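Local coordinates for protein putative triphosphoribosyl-dephospho-coA synthase (Archaeoglobus fulgidus DSM 4304, PDB 3H9P) that is of unproven function but may bind ATP and act as a triphosphoribosyl-dephospho-CoA synthase, at residues F24-E29 with L41-E46; E32-G37 with S69-G74; E143-R148 with P186-I191; H180-F185 with G230-L235. All blocks are in the same frame, centred on the assembly; numbering follows the deposited sequence.

The four contacts fall into two pairs on opposite sides of the centre of this all-helical chain. Contacts 1 and 2 share helices 24-33 and 36-46, their centres about 13 Å apart, and meet where Glu29 CG packs on Ile35 CD1 at 4.0 Å. Contacts 3 and 4 lie closer, about 9 Å between centres; Asp187 OD1 of contact 3 probably hydrogen-bonds Thr231 OG1 of contact 4 at 2.7 Å, and Leu145 packs on Phe185. Between the pairs, centres are about 24 to 25 Å apart and nearest atoms at least about 10 Å. A glycerol, probably from the crystallisation liquor, lies about 4 Å from the side chain of Glu29.

Contact 1: F24-E29 with L41-E46; sequences FPAFLE and LRAVKE
Glu46 reaches from helix 36-46 to the first turn of helix 24-33 and accepts the amide of Ala26, with Ala26 N 3.2 Å from Glu46 OE1. The bond is bent, 136° at the hydrogen, and the donor arrives on the syn side of the carboxylate but tilted from its plane. An amide in the first turn of a helix has no carbonyl of its own helix to bind, and here a carboxylate from the neighbouring helix serves it. The same oxygen rests against the ring of Pro25, 3.5 Å from Pro25 CB. One turn further along, Arg42 NH1 donates to Glu29 OE1 at 2.9 Å in a salt bridge that is also bent. Glu29 holds its CG anti to the backbone N and runs on extended, which carries its carboxylate across to Arg42; the two side chains cross at nearly a right angle, the carboxylate and guanidinium planes 87° apart. The other oxygen, OE2, pairs with Lys33, so two cations share this carboxylate and probably favour its charged form; Arg42 NE has a weak, long pairing with Glu38. Between the two polar links lies a small apolar strip: Ala26 CB sits 3.7 Å from Ala43 N and 4.1 Å from Ala43 CB. Beside it the ring of Phe27 touches Ala43 CB with its CE1 and continues onto Val65 and Ile68 of helix 58-68. With axes 8.5 Å apart at 167°, consecutive helices 24-33 and 36-46 form an antiparallel helical hairpin with alanines at its close approach.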
loop_
_atom_site.group_PDB
_atom_site.type_symbol
_atom_site.label_atom_id
_atom_site.label_comp_id
_atom_site.label_asym_id
_atom_site.label_seq_id
_atom_site.Cartn_x
_atom_site.Cartn_y
_atom_site.Cartn_z
ATOM N N PHE A 24 19.986 -14.113 -16.608
ATOM C CA PHE A 24 19.706 -15.077 -17.643
ATOM C C PHE A 24 19.741 -16.564 -17.164
ATOM O O PHE A 24 18.845 -17.314 -17.503
ATOM C CB PHE A 24 20.637 -14.843 -18.821
ATOM C CG PHE A 24 20.230 -15.562 -20.055
ATOM C CD1 PHE A 24 19.262 -15.025 -20.882
ATOM C CD2 PHE A 24 20.833 -16.776 -20.392
ATOM C CE1 PHE A 24 18.881 -15.720 -22.053
ATOM C CE2 PHE A 24 20.509 -17.448 -21.559
ATOM C CZ PHE A 24 19.535 -16.925 -22.394
ATOM N N PRO A 25 20.761 -16.975 -16.376
ATOM C CA PRO A 25 20.698 -18.345 -15.848
ATOM C C PRO A 25 19.427 -18.672 -15.043
ATOM O O PRO A 25 18.918 -19.795 -15.158
ATOM C CB PRO A 25 21.939 -18.459 -14.939
ATOM C CG PRO A 25 22.907 -17.445 -15.483
ATOM C CD PRO A 25 22.027 -16.297 -16.013
ATOM N N ALA A 26 18.942 -17.726 -14.231
ATOM C CA ALA A 26 17.666 -17.875 -13.524
ATOM C C ALA A 26 16.514 -18.047 -14.506
ATOM O O ALA A 26 15.628 -18.875 -14.295
ATOM C CB ALA A 26 17.392 -16.633 -12.654
ATOM N N PHE A 27 16.532 -17.255 -15.579
ATOM C CA PHE A 27 15.495 -17.341 -16.598
ATOM C C PHE A 27 15.471 -18.712 -17.264
ATOM O O PHE A 27 14.389 -19.272 -17.483
ATOM C CB PHE A 27 15.638 -16.242 -17.661
ATOM C CG PHE A 27 15.357 -14.854 -17.168
ATOM C CD1 PHE A 27 14.526 -14.623 -16.080
ATOM C CD2 PHE A 27 15.911 -13.765 -17.812
ATOM C CE1 PHE A 27 14.255 -13.315 -15.628
ATOM C CE2 PHE A 27 15.642 -12.453 -17.361
ATOM C CZ PHE A 27 14.817 -12.254 -16.255
ATOM N N LEU A 28 16.642 -19.264 -17.576
ATOM C CA LEU A 28 16.724 -20.627 -18.145
ATOM C C LEU A 28 16.167 -21.664 -17.160
ATOM O O LEU A 28 15.437 -22.593 -17.541
ATOM C CB LEU A 28 18.150 -20.973 -18.564
ATOM C CG LEU A 28 18.779 -20.158 -19.716
ATOM C CD1 LEU A 28 20.173 -20.645 -20.033
ATOM C CD2 LEU A 28 17.893 -20.191 -20.979
ATOM N N GLU A 29 16.456 -21.459 -15.885
ATOM C CA GLU A 29 15.871 -22.307 -14.863
ATOM C C GLU A 29 14.316 -22.244 -14.820
ATOM O O GLU A 29 13.662 -23.272 -14.772
ATOM C CB GLU A 29 16.524 -22.018 -13.519
ATOM C CG GLU A 29 15.950 -22.764 -12.393
ATOM C CD GLU A 29 16.913 -22.857 -11.195
ATOM O OE1 GLU A 29 17.744 -21.928 -10.994
ATOM O OE2 GLU A 29 16.843 -23.882 -10.476
ATOM N N LEU A 41 12.790 -14.955 -7.006
ATOM C CA LEU A 41 13.797 -14.881 -5.953
ATOM C C LEU A 41 15.245 -15.129 -6.415
ATOM O O LEU A 41 16.168 -14.418 -6.009
ATOM C CB LEU A 41 13.409 -15.790 -4.771
ATOM C CG LEU A 41 14.379 -15.890 -3.588
ATOM C CD1 LEU A 41 14.461 -14.586 -2.827
ATOM C CD2 LEU A 41 14.013 -17.034 -2.623
ATOM N N ARG A 42 15.426 -16.130 -7.277
ATOM C CA ARG A 42 16.710 -16.420 -7.902
ATOM C C ARG A 42 17.132 -15.279 -8.812
ATOM O O ARG A 42 18.282 -14.806 -8.740
ATOM C CB ARG A 42 16.634 -17.732 -8.679
ATOM C CG ARG A 42 17.110 -18.929 -7.819
ATOM C CD ARG A 42 16.304 -20.223 -7.995
ATOM N NE ARG A 42 16.647 -21.189 -6.956
ATOM C CZ ARG A 42 17.598 -22.126 -7.057
ATOM N NH1 ARG A 42 18.317 -22.249 -8.167
ATOM N NH2 ARG A 42 17.829 -22.952 -6.035
ATOM N N ALA A 43 16.214 -14.815 -9.647
ATOM C CA ALA A 43 16.524 -13.703 -10.537
ATOM C C ALA A 43 17.042 -12.542 -9.728
ATOM O O ALA A 43 18.040 -11.931 -10.092
ATOM C CB ALA A 43 15.296 -13.283 -11.394
ATOM N N VAL A 44 16.371 -12.256 -8.618
ATOM C CA VAL A 44 16.737 -11.104 -7.803
ATOM C C VAL A 44 18.091 -11.304 -7.156
ATOM O O VAL A 44 18.935 -10.410 -7.189
ATOM C CB VAL A 44 15.655 -10.774 -6.718
ATOM C CG1 VAL A 44 16.173 -9.739 -5.731
ATOM C CG2 VAL A 44 14.382 -10.301 -7.370
ATOM N N LYS A 45 18.296 -12.467 -6.536
ATOM C CA LYS A 45 19.590 -12.736 -5.921
ATOM C C LYS A 45 20.681 -12.674 -6.992
ATOM O O LYS A 45 21.745 -12.100 -6.771
ATOM C CB LYS A 45 19.589 -14.080 -5.217
ATOM C CG LYS A 45 18.749 -14.115 -3.951
ATOM C CD LYS A 45 18.870 -15.471 -3.276
ATOM C CE LYS A 45 18.009 -15.567 -2.047
ATOM N NZ LYS A 45 18.432 -16.718 -1.196
ATOM N N GLU A 46 20.394 -13.197 -8.174
ATOM C CA GLU A 46 21.434 -13.331 -9.190
ATOM C C GLU A 46 21.941 -12.012 -9.722
ATOM O O GLU A 46 23.129 -11.730 -9.649
ATOM C CB GLU A 46 20.988 -14.232 -10.347
ATOM C CG GLU A 46 21.411 -15.654 -10.152
ATOM C CD GLU A 46 21.099 -16.556 -11.332
ATOM O OE1 GLU A 46 21.064 -16.078 -12.507
ATOM O OE2 GLU A 46 20.903 -17.773 -11.063
#

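Contact 2: E32-G37 with S69-G74; sequences EKRIIG and SSWDAG
Arg34 NH1 is shared by two acceptors, lying 2.8 Å from Ser69 O and equally far from Asp72 OD1, and so ties the short connection of a helical hairpin to the loop after helix 58-68. Arg34, the first residue past helix 24-33, has a positive phi (71°), and helix 36-46 starts two residues on; Asp72 lies in a type I beta turn running from Ser70 to Ala73. The salt bridge is bidentate and end-on: Arg34 NH2 meets Asp72 OD2 at 2.8 Å while NH1 takes OD1, both bonds nearly straight and within the guanidinium plane. The carboxylate is nevertheless turned 43° against that plane, so OD2 is approached from above its own plane. Trp71 covers one guanidinium face near the rim with its NE1, which donates to Ala31 O. Arg34 keeps its CG anti to the carbonyl carbon and bends at chi2 (-87°), which carries the guanidinium across to the loop. Arg86 of helix 76-88 stands close by as a like charge, which the carboxylate of Asp72 probably helps to offset. A leucine in place of Arg34 would probably leave the carboxylate of Asp72 and the carbonyl of Ser69 without these donors and the loop less firmly joined to the hairpin. The apolar part of the contact is at Ile36 and the buried Ser69, whose OG is hydrogen-bonded to Pro66 O. There Ile36 CD1 presses on the serine side chain, 3.4 Å from Ser69 CB, a carbon pair tighter than usual.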
loop_
_atom_site.group_PDB
_atom_site.type_symbol
_atom_site.label_atom_id
_atom_site.label_comp_id
_atom_site.label_asym_id
_atom_site.label_seq_id
_atom_site.Cartn_x
_atom_site.Cartn_y
_atom_site.Cartn_z
ATOM N N GLU A 32 12.767 -24.142 -17.686
ATOM C CA GLU A 32 12.836 -25.569 -17.368
ATOM C C GLU A 32 11.872 -26.021 -16.255
ATOM O O GLU A 32 11.093 -26.951 -16.447
ATOM C CB GLU A 32 14.267 -25.929 -16.965
ATOM C CG GLU A 32 14.493 -27.417 -16.968
ATOM C CD GLU A 32 15.718 -27.852 -16.211
ATOM O OE1 GLU A 32 16.098 -27.205 -15.191
ATOM O OE2 GLU A 32 16.293 -28.876 -16.635
ATOM N N LYS A 33 11.919 -25.373 -15.092
ATOM C CA LYS A 33 11.106 -25.833 -13.953
ATOM C C LYS A 33 9.700 -25.216 -13.841
ATOM O O LYS A 33 8.808 -25.835 -13.277
ATOM C CB LYS A 33 11.854 -25.678 -12.614
ATOM C CG LYS A 33 13.273 -26.285 -12.563
ATOM C CD LYS A 33 13.817 -26.144 -11.139
ATOM C CE LYS A 33 15.062 -26.984 -10.942
ATOM N NZ LYS A 33 16.261 -26.301 -11.500
ATOM N N ARG A 34 9.523 -23.995 -14.347
ATOM C CA ARG A 34 8.219 -23.298 -14.369
ATOM C C ARG A 34 7.805 -22.856 -12.959
ATOM O O ARG A 34 6.630 -22.802 -12.624
ATOM C CB ARG A 34 7.113 -24.197 -14.969
ATOM C CG ARG A 34 7.525 -25.034 -16.144
ATOM C CD ARG A 34 7.369 -24.304 -17.437
ATOM N NE ARG A 34 7.700 -25.132 -18.600
ATOM C CZ ARG A 34 7.282 -24.896 -19.848
ATOM N NH1 ARG A 34 6.498 -23.846 -20.131
ATOM N NH2 ARG A 34 7.646 -25.719 -20.832
ATOM N N ILE A 35 8.801 -22.549 -12.155
ATOM C CA ILE A 35 8.688 -22.251 -10.745
ATOM C C ILE A 35 8.588 -20.738 -10.579
ATOM O O ILE A 35 9.602 -20.073 -10.645
ATOM C CB ILE A 35 10.058 -22.625 -10.145
ATOM C CG1 ILE A 35 11.135 -22.378 -11.275
ATOM C CG2 ILE A 35 10.044 -24.050 -9.588
ATOM C CD1 ILE A 35 12.455 -21.682 -10.884
ATOM N N ILE A 36 7.420 -20.167 -10.314
ATOM C CA ILE A 36 7.332 -18.698 -10.363
ATOM C C ILE A 36 8.101 -18.003 -9.215
ATOM O O ILE A 36 9.022 -17.232 -9.474
ATOM C CB ILE A 36 5.879 -18.150 -10.475
ATOM C CG1 ILE A 36 5.116 -18.757 -11.669
ATOM C CG2 ILE A 36 5.862 -16.563 -10.511
ATOM C CD1 ILE A 36 5.785 -18.657 -12.980
ATOM N N GLY A 37 7.681 -18.273 -7.975
ATOM C CA GLY A 37 8.247 -17.690 -6.766
ATOM C C GLY A 37 9.755 -17.821 -6.687
ATOM O O GLY A 37 10.480 -16.820 -6.593
ATOM N N SER A 69 7.978 -18.476 -17.739
ATOM C CA SER A 69 7.566 -19.809 -17.313
ATOM C C SER A 69 6.651 -20.418 -18.343
ATOM O O SER A 69 6.497 -21.630 -18.385
ATOM C CB SER A 69 6.870 -19.774 -15.950
ATOM O OG SER A 69 5.523 -19.365 -16.101
ATOM N N SER A 70 6.076 -19.558 -19.187
ATOM C CA SER A 70 5.190 -19.986 -20.286
ATOM C C SER A 70 5.786 -19.690 -21.674
ATOM O O SER A 70 5.042 -19.518 -22.652
ATOM C CB SER A 70 3.847 -19.266 -20.161
ATOM O OG SER A 70 3.342 -19.378 -18.841
ATOM N N TRP A 71 7.108 -19.627 -21.755
ATOM C CA TRP A 71 7.857 -19.302 -22.986
ATOM C C TRP A 71 7.460 -20.044 -24.263
ATOM O O TRP A 71 7.677 -19.526 -25.354
ATOM C CB TRP A 71 9.338 -19.514 -22.774
ATOM C CG TRP A 71 9.709 -20.920 -22.508
ATOM C CD1 TRP A 71 9.724 -21.560 -21.282
ATOM C CD2 TRP A 71 10.150 -21.879 -23.475
ATOM N NE1 TRP A 71 10.148 -22.874 -21.451
ATOM C CE2 TRP A 71 10.411 -23.086 -22.783
ATOM C CE3 TRP A 71 10.345 -21.835 -24.863
ATOM C CZ2 TRP A 71 10.841 -24.243 -23.441
ATOM C CZ3 TRP A 71 10.777 -22.962 -25.510
ATOM C CH2 TRP A 71 11.016 -24.167 -24.804
ATOM N N ASP A 72 6.878 -21.234 -24.116
ATOM C CA ASP A 72 6.595 -22.109 -25.237
ATOM C C ASP A 72 5.102 -22.195 -25.554
ATOM O O ASP A 72 4.689 -23.004 -26.375
ATOM C CB ASP A 72 7.157 -23.519 -24.948
ATOM C CG ASP A 72 6.577 -24.143 -23.668
ATOM O OD1 ASP A 72 5.957 -23.450 -22.810
ATOM O OD2 ASP A 72 6.801 -25.343 -23.496
ATOM N N ALA A 73 4.293 -21.368 -24.901
ATOM C CA ALA A 73 2.833 -21.327 -25.184
ATOM C C ALA A 73 2.425 -20.912 -26.600
ATOM O O ALA A 73 1.348 -21.306 -27.064
ATOM C CB ALA A 73 2.103 -20.499 -24.162
ATOM N N GLY A 74 3.259 -20.159 -27.312
ATOM C CA GLY A 74 2.907 -19.725 -28.690
ATOM C C GLY A 74 3.310 -18.270 -28.904
ATOM O O GLY A 74 4.408 -17.863 -28.534
#

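Contact 3: E143-R148 with P186-I191; sequences ENLIAR and PDPLVI
Glu143 and Pro188 meet where two helices begin: helix 145-151 starts just past Asn144 and helix 188-194 just past Asp187, each preceded by an extended N-cap residue, psi 94° and 117°. Two capped helix N-termini are thus packed together in this all-helical fold. At Asn144, OD1 accepts from Ala147 N at 3.2 Å, the donor lying well above the carbonyl plane. Asp187 OD1 uses its anti lone pair for Leu189 N, 3.0 Å away. OD2 of Asp187 accepts the amide of Ile232, joining this cap to the start of helix 230-246.

Across the contact the meeting is one of van der Waals packing. The ring of Pro188 lies against the backbone just before the first cap, its CB 3.5 Å from Glu143 O. Leu145 approaches the same proline from the other helix at about a right angle, its CD1 placed 3.9 Å from Pro188 CD and equally far from Pro186 O. This methyl thus meets the Pro188 ring and the Pro186 carbonyl on one side, while the other branch, CD2, lies over the rim of one face of the Arg148 guanidinium. Beyond the contact Leu145 packs on Leu235, while Pro188 also touches Thr231. The remaining touch comes from the far end of the first turn of helix 188-194, where Ile191 points its CG1 anti to the carbonyl carbon (chi1 -70°), bringing Ile191 CD1 to 3.9 Å from Glu143 CB.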
loop_
_atom_site.group_PDB
_atom_site.type_symbol
_atom_site.label_atom_id
_atom_site.label_comp_id
_atom_site.label_asym_id
_atom_site.label_seq_id
_atom_site.Cartn_x
_atom_site.Cartn_y
_atom_site.Cartn_z
ATOM N N GLU A 143 -3.660 1.165 -7.900
ATOM C CA GLU A 143 -2.478 1.864 -8.423
ATOM C C GLU A 143 -1.319 0.934 -8.735
ATOM O O GLU A 143 -0.385 1.318 -9.450
ATOM C CB GLU A 143 -1.970 2.937 -7.454
ATOM C CG GLU A 143 -1.290 2.378 -6.205
ATOM C CD GLU A 143 -2.223 2.383 -4.994
ATOM O OE1 GLU A 143 -3.475 2.511 -5.177
ATOM O OE2 GLU A 143 -1.703 2.288 -3.852
ATOM N N ASN A 144 -1.356 -0.260 -8.149
ATOM C CA ASN A 144 -0.294 -1.248 -8.330
ATOM C C ASN A 144 -0.374 -1.915 -9.723
ATOM O O ASN A 144 -1.094 -2.896 -9.935
ATOM C CB ASN A 144 -0.349 -2.276 -7.183
ATOM C CG ASN A 144 0.867 -3.179 -7.138
ATOM O OD1 ASN A 144 1.541 -3.387 -8.144
ATOM N ND2 ASN A 144 1.122 -3.767 -5.977
ATOM N N LEU A 145 0.368 -1.363 -10.665
ATOM C CA LEU A 145 0.342 -1.801 -12.072
ATOM C C LEU A 145 0.846 -3.232 -12.305
ATOM O O LEU A 145 0.294 -3.975 -13.119
ATOM C CB LEU A 145 1.098 -0.787 -12.961
ATOM C CG LEU A 145 0.680 0.697 -12.953
ATOM C CD1 LEU A 145 1.631 1.511 -13.828
ATOM C CD2 LEU A 145 -0.762 0.947 -13.417
ATOM N N ILE A 146 1.856 -3.666 -11.567
ATOM C CA ILE A 146 2.418 -5.004 -11.814
ATOM C C ILE A 146 1.435 -6.064 -11.329
ATOM O O ILE A 146 1.243 -7.094 -12.008
ATOM C CB ILE A 146 3.839 -5.157 -11.192
ATOM C CG1 ILE A 146 4.852 -4.385 -12.037
ATOM C CG2 ILE A 146 4.291 -6.641 -11.007
ATOM C CD1 ILE A 146 6.091 -3.916 -11.219
ATOM N N ALA A 147 0.802 -5.785 -10.180
ATOM C CA ALA A 147 -0.201 -6.687 -9.551
ATOM C C ALA A 147 -1.366 -6.967 -10.495
ATOM O O ALA A 147 -1.810 -8.096 -10.695
ATOM C CB ALA A 147 -0.733 -6.044 -8.251
ATOM N N ARG A 148 -1.839 -5.874 -11.061
ATOM C CA ARG A 148 -2.892 -5.818 -12.060
ATOM C C ARG A 148 -2.555 -6.564 -13.372
ATOM O O ARG A 148 -3.418 -7.232 -13.924
ATOM C CB ARG A 148 -3.149 -4.335 -12.274
ATOM C CG ARG A 148 -3.813 -3.866 -13.542
ATOM C CD ARG A 148 -4.432 -2.590 -13.125
ATOM N NE ARG A 148 -4.236 -1.505 -14.052
ATOM C CZ ARG A 148 -4.283 -0.235 -13.693
ATOM N NH1 ARG A 148 -4.456 0.089 -12.412
ATOM N NH2 ARG A 148 -4.131 0.704 -14.612
ATOM N N PRO A 186 0.432 6.624 -14.009
ATOM C CA PRO A 186 1.213 7.186 -12.900
ATOM C C PRO A 186 1.963 6.021 -12.244
ATOM O O PRO A 186 1.398 4.936 -12.073
ATOM C CB PRO A 186 0.158 7.771 -11.953
ATOM C CG PRO A 186 -1.171 7.592 -12.616
ATOM C CD PRO A 186 -1.018 6.593 -13.743
ATOM N N ASP A 187 3.239 6.218 -11.966
ATOM C CA ASP A 187 4.104 5.162 -11.452
ATOM C C ASP A 187 3.890 4.997 -9.943
ATOM O O ASP A 187 4.164 5.938 -9.166
ATOM C CB ASP A 187 5.578 5.507 -11.735
ATOM C CG ASP A 187 6.492 4.283 -11.675
ATOM O OD1 ASP A 187 6.497 3.600 -10.626
ATOM O OD2 ASP A 187 7.202 3.989 -12.679
ATOM N N PRO A 188 3.407 3.814 -9.523
ATOM C CA PRO A 188 3.196 3.506 -8.115
ATOM C C PRO A 188 4.447 3.777 -7.247
ATOM O O PRO A 188 4.323 4.244 -6.128
ATOM C CB PRO A 188 2.836 2.009 -8.129
ATOM C CG PRO A 188 3.283 1.495 -9.424
ATOM C CD PRO A 188 3.168 2.636 -10.382
ATOM N N LEU A 189 5.639 3.538 -7.776
ATOM C CA LEU A 189 6.874 3.861 -7.021
ATOM C C LEU A 189 7.028 5.345 -6.797
ATOM O O LEU A 189 7.407 5.811 -5.696
ATOM C CB LEU A 189 8.101 3.364 -7.769
ATOM C CG LEU A 189 8.199 1.859 -7.938
ATOM C CD1 LEU A 189 9.423 1.536 -8.837
ATOM C CD2 LEU A 189 8.305 1.172 -6.580
ATOM N N VAL A 190 6.761 6.118 -7.840
ATOM C CA VAL A 190 6.747 7.578 -7.682
ATOM C C VAL A 190 5.635 7.994 -6.692
ATOM O O VAL A 190 5.867 8.831 -5.818
ATOM C CB VAL A 190 6.599 8.268 -9.043
ATOM C CG1 VAL A 190 6.340 9.754 -8.888
ATOM C CG2 VAL A 190 7.809 7.997 -9.912
ATOM N N ILE A 191 4.437 7.406 -6.827
ATOM C CA ILE A 191 3.317 7.742 -5.925
ATOM C C ILE A 191 3.791 7.613 -4.477
ATOM O O ILE A 191 3.630 8.543 -3.667
ATOM C CB ILE A 191 2.044 6.830 -6.149
ATOM C CG1 ILE A 191 1.360 7.129 -7.494
ATOM C CG2 ILE A 191 1.073 7.007 -5.042
ATOM C CD1 ILE A 191 0.270 6.152 -7.884
#

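Contact 4: H180-F185 with G230-L235; sequences HLLSKF and GTIADL
Leu182 and Ile232 mark the nearest backbone approach, their CA atoms 6.1 Å apart, where the last turn of helix 171-182 and the loop following it face the first turns of helix 230-246. Ile232 touches the opposing segment with CG1, CG2 and CD1. Its CG2, anti to the backbone N, is the branch laid on the helix, 3.7 Å from Leu181 CB and 3.5 Å from Leu182 N. Ile232 CG1 is met by the tip of Leu182 at about a right angle, 3.9 Å from Leu182 CD1. Bent back at chi2 (-56°), the chain ends in a CD1 that reaches the backbone at Phe185, 3.5 Å from Phe185 O. The chain there is held by Leu181 O, which accepts from both Lys184 N and Phe185 N, so the methyl rests against a well-bonded piece of backbone. An alanine in place of Ile232 would probably open a gap between Leu181, Leu182 and Phe185, leaving the tip of Leu182 freer to turn. One helical turn on, Leu235 crosses Leu181 obliquely, and Leu181 CD1 lies 4.0 Å from Leu235 CB. Other helices extend these apolar groups: Ile156 of helix 155-167 touches Leu181, Phe185 and Leu235, and Leu182 leans on Ile202 and Ala206 of helix 196-208. Leu181, Leu182, Ile232 and Leu235 thus form part of the hydrophobic core of this all-alpha fold, joining helices 171-182 and 230-246.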
loop_
_atom_site.group_PDB
_atom_site.type_symbol
_atom_site.label_atom_id
_atom_site.label_comp_id
_atom_site.label_asym_id
_atom_site.label_seq_id
_atom_site.Cartn_x
_atom_site.Cartn_y
_atom_site.Cartn_z
ATOM N N HIS A 180 5.246 6.760 -24.068
ATOM C CA HIS A 180 3.860 6.352 -24.097
ATOM C C HIS A 180 3.386 5.817 -22.744
ATOM O O HIS A 180 2.342 6.249 -22.242
ATOM C CB HIS A 180 3.693 5.272 -25.128
ATOM C CG HIS A 180 2.290 4.797 -25.283
ATOM N ND1 HIS A 180 1.316 5.552 -25.909
ATOM C CD2 HIS A 180 1.700 3.625 -24.933
ATOM C CE1 HIS A 180 0.185 4.867 -25.940
ATOM N NE2 HIS A 180 0.388 3.699 -25.351
ATOM N N LEU A 181 4.109 4.840 -22.176
ATOM C CA LEU A 181 3.668 4.274 -20.896
ATOM C C LEU A 181 3.806 5.341 -19.793
ATOM O O LEU A 181 2.921 5.488 -18.943
ATOM C CB LEU A 181 4.413 2.979 -20.556
ATOM C CG LEU A 181 4.258 1.812 -21.554
ATOM C CD1 LEU A 181 5.199 0.598 -21.281
ATOM C CD2 LEU A 181 2.836 1.365 -21.596
ATOM N N LEU A 182 4.886 6.116 -19.844
ATOM C CA LEU A 182 5.075 7.209 -18.904
ATOM C C LEU A 182 3.889 8.209 -18.909
ATOM O O LEU A 182 3.436 8.660 -17.838
ATOM C CB LEU A 182 6.417 7.918 -19.162
ATOM C CG LEU A 182 7.026 8.769 -18.030
ATOM C CD1 LEU A 182 7.397 7.921 -16.772
ATOM C CD2 LEU A 182 8.219 9.550 -18.541
ATOM N N SER A 183 3.349 8.542 -20.079
ATOM C CA SER A 183 2.181 9.462 -20.083
ATOM C C SER A 183 0.819 8.850 -19.737
ATOM O O SER A 183 -0.183 9.565 -19.677
ATOM C CB SER A 183 2.072 10.365 -21.340
ATOM O OG SER A 183 2.984 10.041 -22.354
ATOM N N LYS A 184 0.769 7.558 -19.487
ATOM C CA LYS A 184 -0.516 6.895 -19.400
ATOM C C LYS A 184 -0.753 6.387 -17.983
ATOM O O LYS A 184 -1.873 6.371 -17.492
ATOM C CB LYS A 184 -0.539 5.746 -20.415
ATOM C CG LYS A 184 -1.874 5.170 -20.724
ATOM C CD LYS A 184 -1.696 4.030 -21.708
ATOM C CE LYS A 184 -3.009 3.493 -22.192
ATOM N NZ LYS A 184 -3.309 4.126 -23.490
ATOM N N PHE A 185 0.311 5.967 -17.318
ATOM C CA PHE A 185 0.134 5.319 -16.031
ATOM C C PHE A 185 1.032 6.035 -15.060
ATOM O O PHE A 185 2.236 6.116 -15.299
ATOM C CB PHE A 185 0.488 3.836 -16.110
ATOM C CG PHE A 185 -0.356 3.060 -17.082
ATOM C CD1 PHE A 185 -1.698 2.781 -16.799
ATOM C CD2 PHE A 185 0.197 2.600 -18.262
ATOM C CE1 PHE A 185 -2.460 2.055 -17.677
ATOM C CE2 PHE A 185 -0.565 1.878 -19.169
ATOM C CZ PHE A 185 -1.895 1.611 -18.893
ATOM N N GLY A 230 10.401 3.524 -12.074
ATOM C CA GLY A 230 10.829 2.138 -12.261
ATOM C C GLY A 230 9.813 1.193 -12.883
ATOM O O GLY A 230 10.170 0.313 -13.661
ATOM N N THR A 231 8.541 1.375 -12.557
ATOM C CA THR A 231 7.502 0.461 -12.998
ATOM C C THR A 231 7.265 0.615 -14.483
ATOM O O THR A 231 6.943 -0.357 -15.172
ATOM C CB THR A 231 6.190 0.740 -12.271
ATOM O OG1 THR A 231 6.454 0.914 -10.872
ATOM C CG2 THR A 231 5.181 -0.387 -12.469
ATOM N N ILE A 232 7.421 1.842 -14.984
ATOM C CA ILE A 232 7.228 2.122 -16.382
ATOM C C ILE A 232 8.293 1.399 -17.206
ATOM O O ILE A 232 7.980 0.733 -18.204
ATOM C CB ILE A 232 7.191 3.648 -16.648
ATOM C CG1 ILE A 232 6.130 4.321 -15.781
ATOM C CG2 ILE A 232 6.983 3.940 -18.146
ATOM C CD1 ILE A 232 4.687 3.711 -15.950
ATOM N N ALA A 233 9.541 1.508 -16.771
ATOM C CA ALA A 233 10.620 0.747 -17.367
ATOM C C ALA A 233 10.387 -0.772 -17.215
ATOM O O ALA A 233 10.621 -1.539 -18.167
ATOM C CB ALA A 233 11.960 1.159 -16.754
ATOM N N ASP A 234 9.918 -1.203 -16.051
ATOM C CA ASP A 234 9.513 -2.610 -15.861
ATOM C C ASP A 234 8.550 -3.045 -16.964
ATOM O O ASP A 234 8.786 -4.067 -17.624
ATOM C CB ASP A 234 8.893 -2.861 -14.462
ATOM C CG ASP A 234 9.932 -2.720 -13.313
ATOM O OD1 ASP A 234 11.138 -2.821 -13.607
ATOM O OD2 ASP A 234 9.570 -2.531 -12.117
ATOM N N LEU A 235 7.494 -2.247 -17.203
ATOM C CA LEU A 235 6.457 -2.596 -18.177
ATOM C C LEU A 235 6.974 -2.495 -19.596
ATOM O O LEU A 235 6.479 -3.164 -20.518
ATOM C CB LEU A 235 5.242 -1.689 -17.996
ATOM C CG LEU A 235 4.416 -1.989 -16.734
ATOM C CD1 LEU A 235 3.617 -0.760 -16.267
ATOM C CD2 LEU A 235 3.474 -3.166 -16.935
#